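Local structure of arginyl-trna synthetase (Thermus thermophilus, 1IQ0) at residues A[473-487]-A[563-577]. The protein probably attaches L-arginine to its cognate tRNA at the expense of ATP, as a monomeric class I aminoacyl-tRNA synthetase. Sequence-based numbering, arbitrary orientation.
Sequences VQYAHARAHSILRKA and RELRLSLVQSLQRTL
His477 turns the edge of its imidazole to Gln574: the backbone O of Gln574 lies in the ring plane, 3.1 Å from His477 CD2, and the side chain of the same glutamine runs across at a slant, its amide plane turned 63° from the imidazole. His477 NE2 gives Gln574 OE1 a weak, bent hydrogen bond of 3.2 Å. Gln574 OE1 also lies near the edge of the His481 ring, to which the amide stands perpendicular, and Arg485 NH2 donates to ND1 of that second imidazole. With CG between the backbone N and the carbonyl carbon (chi1 78°) and the chain bent at chi2, the amide is brought to both rings. The Arg563 guanidinium meets Ala487 O edge-on, in its plane, 3.6 Å from NH2.

Two knobs interlock across the helices: Gln574 enters the hole formed by His477, Ala480, His481 and Leu484; Leu484 sits among Leu567, Val570, Gln571 and Gln574, its CD1 3.5 Å from Gln574 NE2 and its CD2 3.7 Å from Val570 CG1. Were Gln574 cut back to an alanine, His477 NE2 would probably lose this acceptor and a gap would be likely to open beside Leu484 CD1. Toward one end Ala476 CB meets Leu577 CD1 at 3.8 Å; toward the other, Ala487 CB packs on Leu567.

The helix segments run in opposing senses, 143° between their directions, their axes coming within 8.8 Å, inside the helical DALR anticodon-binding domain; Trp539 of helix 525-544 touches Ala476, Ile483 and Leu573. With a single weak hydrogen bond amid largely aliphatic packing, the pairing probably rests chiefly on shape and burial, His477 and Gln574 adding a polar element.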
# COMPACT_ATOMS: atom_id res chain seq x y z
N VAL A 473 -5.47 13.40 -11.74
CA VAL A 473 -6.39 12.28 -11.90
C VAL A 473 -7.78 12.66 -11.37
O VAL A 473 -8.80 12.29 -11.97
CB VAL A 473 -5.89 11.02 -11.15
CG1 VAL A 473 -6.84 9.85 -11.41
CG2 VAL A 473 -4.47 10.67 -11.61
N GLN A 474 -7.82 13.39 -10.26
CA GLN A 474 -9.11 13.80 -9.70
C GLN A 474 -9.86 14.69 -10.70
O GLN A 474 -11.07 14.55 -10.87
CB GLN A 474 -8.91 14.55 -8.38
CG GLN A 474 -8.41 13.71 -7.20
CD GLN A 474 -8.24 14.54 -5.94
OE1 GLN A 474 -7.59 15.59 -5.95
NE2 GLN A 474 -8.81 14.08 -4.83
N TYR A 475 -9.13 15.59 -11.35
CA TYR A 475 -9.74 16.50 -12.32
C TYR A 475 -10.33 15.74 -13.51
O TYR A 475 -11.40 16.09 -14.01
CB TYR A 475 -8.72 17.52 -12.81
CG TYR A 475 -9.34 18.62 -13.64
CD1 TYR A 475 -10.17 19.57 -13.05
CD2 TYR A 475 -9.13 18.68 -15.02
CE1 TYR A 475 -10.79 20.56 -13.82
CE2 TYR A 475 -9.75 19.66 -15.79
CZ TYR A 475 -10.57 20.60 -15.19
OH TYR A 475 -11.19 21.57 -15.95
N ALA A 476 -9.63 14.71 -13.97
CA ALA A 476 -10.12 13.91 -15.08
C ALA A 476 -11.43 13.24 -14.66
O ALA A 476 -12.35 13.11 -15.47
CB ALA A 476 -9.07 12.85 -15.47
N HIS A 477 -11.50 12.81 -13.40
CA HIS A 477 -12.72 12.19 -12.90
C HIS A 477 -13.87 13.19 -12.85
O HIS A 477 -14.99 12.88 -13.25
CB HIS A 477 -12.51 11.61 -11.49
CG HIS A 477 -13.78 11.15 -10.85
ND1 HIS A 477 -14.62 12.00 -10.15
CD2 HIS A 477 -14.40 9.94 -10.85
CE1 HIS A 477 -15.69 11.34 -9.75
NE2 HIS A 477 -15.58 10.09 -10.16
N ALA A 478 -13.58 14.39 -12.34
CA ALA A 478 -14.60 15.43 -12.23
C ALA A 478 -15.10 15.88 -13.61
O ALA A 478 -16.27 16.15 -13.80
CB ALA A 478 -14.06 16.63 -11.44
N ARG A 479 -14.19 15.95 -14.58
CA ARG A 479 -14.55 16.35 -15.94
C ARG A 479 -15.51 15.31 -16.54
O ARG A 479 -16.54 15.66 -17.10
CB ARG A 479 -13.30 16.45 -16.81
CG ARG A 479 -13.54 17.03 -18.20
CD ARG A 479 -13.13 18.49 -18.28
NE ARG A 479 -12.00 18.71 -19.19
CZ ARG A 479 -10.82 18.12 -19.08
NH1 ARG A 479 -10.59 17.26 -18.09
NH2 ARG A 479 -9.85 18.38 -19.95
N ALA A 480 -15.16 14.03 -16.42
CA ALA A 480 -15.99 12.96 -16.96
C ALA A 480 -17.36 12.97 -16.27
O ALA A 480 -18.39 12.85 -16.92
CB ALA A 480 -15.31 11.61 -16.75
N HIS A 481 -17.35 13.12 -14.95
CA HIS A 481 -18.58 13.14 -14.18
C HIS A 481 -19.49 14.32 -14.54
O HIS A 481 -20.71 14.18 -14.55
CB HIS A 481 -18.26 13.17 -12.68
CG HIS A 481 -19.45 12.94 -11.80
ND1 HIS A 481 -20.36 13.94 -11.49
CD2 HIS A 481 -19.90 11.82 -11.18
CE1 HIS A 481 -21.31 13.44 -10.72
NE2 HIS A 481 -21.06 12.16 -10.52
N SER A 482 -18.90 15.49 -14.82
CA SER A 482 -19.71 16.66 -15.17
C SER A 482 -20.51 16.41 -16.45
O SER A 482 -21.64 16.89 -16.58
CB SER A 482 -18.82 17.90 -15.34
OG SER A 482 -18.07 17.82 -16.54
N ILE A 483 -19.94 15.66 -17.38
CA ILE A 483 -20.61 15.33 -18.64
C ILE A 483 -21.86 14.47 -18.36
O ILE A 483 -22.93 14.71 -18.91
CB ILE A 483 -19.66 14.55 -19.59
CG1 ILE A 483 -18.46 15.42 -19.94
CG2 ILE A 483 -20.42 14.11 -20.85
CD1 ILE A 483 -17.37 14.68 -20.74
N LEU A 484 -21.70 13.47 -17.49
CA LEU A 484 -22.80 12.58 -17.13
C LEU A 484 -23.90 13.38 -16.41
O LEU A 484 -25.08 13.09 -16.53
CB LEU A 484 -22.30 11.48 -16.20
CG LEU A 484 -21.12 10.61 -16.67
CD1 LEU A 484 -20.78 9.61 -15.57
CD2 LEU A 484 -21.47 9.88 -17.95
N ARG A 485 -23.48 14.38 -15.65
CA ARG A 485 -24.40 15.21 -14.90
C ARG A 485 -25.32 15.96 -15.88
O ARG A 485 -26.54 16.00 -15.70
CB ARG A 485 -23.59 16.19 -14.06
CG ARG A 485 -24.31 16.87 -12.91
CD ARG A 485 -23.32 17.77 -12.17
NE ARG A 485 -22.11 17.04 -11.79
CZ ARG A 485 -20.87 17.50 -11.92
NH1 ARG A 485 -20.65 18.71 -12.42
NH2 ARG A 485 -19.84 16.75 -11.54
N LYS A 486 -24.71 16.53 -16.91
CA LYS A 486 -25.43 17.29 -17.93
C LYS A 486 -26.28 16.43 -18.86
O LYS A 486 -27.30 16.89 -19.38
CB LYS A 486 -24.44 18.12 -18.75
CG LYS A 486 -23.79 19.24 -17.95
CD LYS A 486 -22.50 19.73 -18.59
CE LYS A 486 -21.84 20.77 -17.68
NZ LYS A 486 -20.49 21.19 -18.14
N ALA A 487 -25.87 15.19 -19.07
CA ALA A 487 -26.57 14.28 -19.97
C ALA A 487 -27.86 13.70 -19.42
O ALA A 487 -28.82 13.50 -20.17
CB ALA A 487 -25.64 13.14 -20.38
N ARG A 563 -24.04 8.96 -29.17
CA ARG A 563 -24.13 9.71 -27.91
C ARG A 563 -24.19 8.73 -26.75
O ARG A 563 -23.46 8.87 -25.77
CB ARG A 563 -25.37 10.63 -27.92
CG ARG A 563 -25.76 11.16 -26.53
CD ARG A 563 -26.71 12.37 -26.59
NE ARG A 563 -27.21 12.73 -25.26
CZ ARG A 563 -27.52 13.97 -24.87
NH1 ARG A 563 -27.39 15.00 -25.71
NH2 ARG A 563 -27.97 14.18 -23.64
N GLU A 564 -25.06 7.73 -26.86
CA GLU A 564 -25.21 6.72 -25.82
C GLU A 564 -23.89 5.95 -25.64
O GLU A 564 -23.46 5.71 -24.52
CB GLU A 564 -26.33 5.74 -26.19
CG GLU A 564 -27.75 6.29 -26.13
CD GLU A 564 -28.00 7.46 -27.08
OE1 GLU A 564 -27.38 7.52 -28.16
OE2 GLU A 564 -28.83 8.33 -26.75
N LEU A 565 -23.25 5.58 -26.74
CA LEU A 565 -21.98 4.86 -26.67
C LEU A 565 -20.94 5.68 -25.90
O LEU A 565 -20.27 5.15 -25.01
CB LEU A 565 -21.44 4.56 -28.07
CG LEU A 565 -19.98 4.11 -28.15
CD1 LEU A 565 -19.78 2.81 -27.38
CD2 LEU A 565 -19.59 3.93 -29.60
N ARG A 566 -20.81 6.96 -26.24
CA ARG A 566 -19.83 7.81 -25.58
C ARG A 566 -20.16 8.05 -24.11
O ARG A 566 -19.26 8.15 -23.28
CB ARG A 566 -19.66 9.13 -26.33
CG ARG A 566 -18.83 8.93 -27.60
CD ARG A 566 -18.61 10.18 -28.41
NE ARG A 566 -17.77 9.85 -29.56
CZ ARG A 566 -17.76 10.52 -30.71
NH1 ARG A 566 -18.55 11.58 -30.88
NH2 ARG A 566 -16.96 10.13 -31.69
N LEU A 567 -21.45 8.13 -23.79
CA LEU A 567 -21.85 8.34 -22.41
C LEU A 567 -21.49 7.11 -21.56
O LEU A 567 -21.01 7.26 -20.43
CB LEU A 567 -23.36 8.63 -22.31
CG LEU A 567 -23.80 10.04 -22.70
CD1 LEU A 567 -25.31 10.12 -22.78
CD2 LEU A 567 -23.27 11.04 -21.67
N SER A 568 -21.70 5.91 -22.10
CA SER A 568 -21.36 4.69 -21.37
C SER A 568 -19.85 4.56 -21.21
O SER A 568 -19.36 4.08 -20.18
CB SER A 568 -21.92 3.45 -22.09
OG SER A 568 -23.33 3.43 -22.04
N LEU A 569 -19.11 4.99 -22.22
CA LEU A 569 -17.65 4.93 -22.16
C LEU A 569 -17.16 5.94 -21.13
O LEU A 569 -16.23 5.67 -20.37
CB LEU A 569 -17.06 5.24 -23.53
CG LEU A 569 -15.54 5.09 -23.68
CD1 LEU A 569 -15.12 3.67 -23.31
CD2 LEU A 569 -15.16 5.41 -25.13
N VAL A 570 -17.79 7.12 -21.12
CA VAL A 570 -17.43 8.17 -20.18
C VAL A 570 -17.74 7.69 -18.76
O VAL A 570 -16.98 7.93 -17.83
CB VAL A 570 -18.22 9.47 -20.48
CG1 VAL A 570 -18.11 10.44 -19.30
CG2 VAL A 570 -17.66 10.13 -21.75
N GLN A 571 -18.87 6.99 -18.61
CA GLN A 571 -19.28 6.48 -17.32
C GLN A 571 -18.29 5.42 -16.84
O GLN A 571 -17.89 5.41 -15.67
CB GLN A 571 -20.68 5.87 -17.40
CG GLN A 571 -21.15 5.28 -16.08
CD GLN A 571 -22.57 4.76 -16.14
OE1 GLN A 571 -22.88 3.86 -16.93
NE2 GLN A 571 -23.44 5.31 -15.31
N SER A 572 -17.90 4.52 -17.73
CA SER A 572 -16.94 3.48 -17.37
C SER A 572 -15.62 4.12 -16.93
O SER A 572 -14.98 3.65 -15.98
CB SER A 572 -16.71 2.54 -18.55
OG SER A 572 -15.63 1.65 -18.30
N LEU A 573 -15.21 5.18 -17.62
CA LEU A 573 -13.97 5.86 -17.26
C LEU A 573 -14.06 6.55 -15.90
O LEU A 573 -13.12 6.49 -15.11
CB LEU A 573 -13.58 6.91 -18.30
CG LEU A 573 -12.40 7.68 -17.70
CD1 LEU A 573 -11.10 7.26 -18.35
CD2 LEU A 573 -12.63 9.17 -17.80
N GLN A 574 -15.18 7.23 -15.63
CA GLN A 574 -15.34 7.93 -14.36
C GLN A 574 -15.39 6.92 -13.21
O GLN A 574 -14.81 7.15 -12.15
CB GLN A 574 -16.61 8.78 -14.36
CG GLN A 574 -17.89 8.00 -14.14
CD GLN A 574 -18.45 8.15 -12.75
OE1 GLN A 574 -17.72 8.43 -11.79
NE2 GLN A 574 -19.76 7.96 -12.62
N ARG A 575 -16.08 5.80 -13.42
CA ARG A 575 -16.17 4.77 -12.40
C ARG A 575 -14.79 4.14 -12.15
O ARG A 575 -14.43 3.87 -11.02
CB ARG A 575 -17.16 3.68 -12.83
CG ARG A 575 -18.62 4.07 -12.69
CD ARG A 575 -19.51 2.97 -13.23
NE ARG A 575 -20.93 3.23 -13.02
CZ ARG A 575 -21.90 2.42 -13.42
NH1 ARG A 575 -21.60 1.30 -14.06
NH2 ARG A 575 -23.17 2.72 -13.17
N THR A 576 -14.03 3.93 -13.22
CA THR A 576 -12.70 3.33 -13.08
C THR A 576 -11.75 4.27 -12.34
O THR A 576 -10.95 3.82 -11.51
CB THR A 576 -12.11 2.97 -14.46
OG1 THR A 576 -12.96 2.00 -15.09
CG2 THR A 576 -10.71 2.40 -14.32
N LEU A 577 -11.81 5.56 -12.63
CA LEU A 577 -10.95 6.51 -11.94
C LEU A 577 -11.37 6.64 -10.47
O LEU A 577 -10.52 6.74 -9.59
CB LEU A 577 -10.98 7.87 -12.63
CG LEU A 577 -10.32 7.93 -14.00
CD1 LEU A 577 -10.37 9.36 -14.51
CD2 LEU A 577 -8.86 7.43 -13.91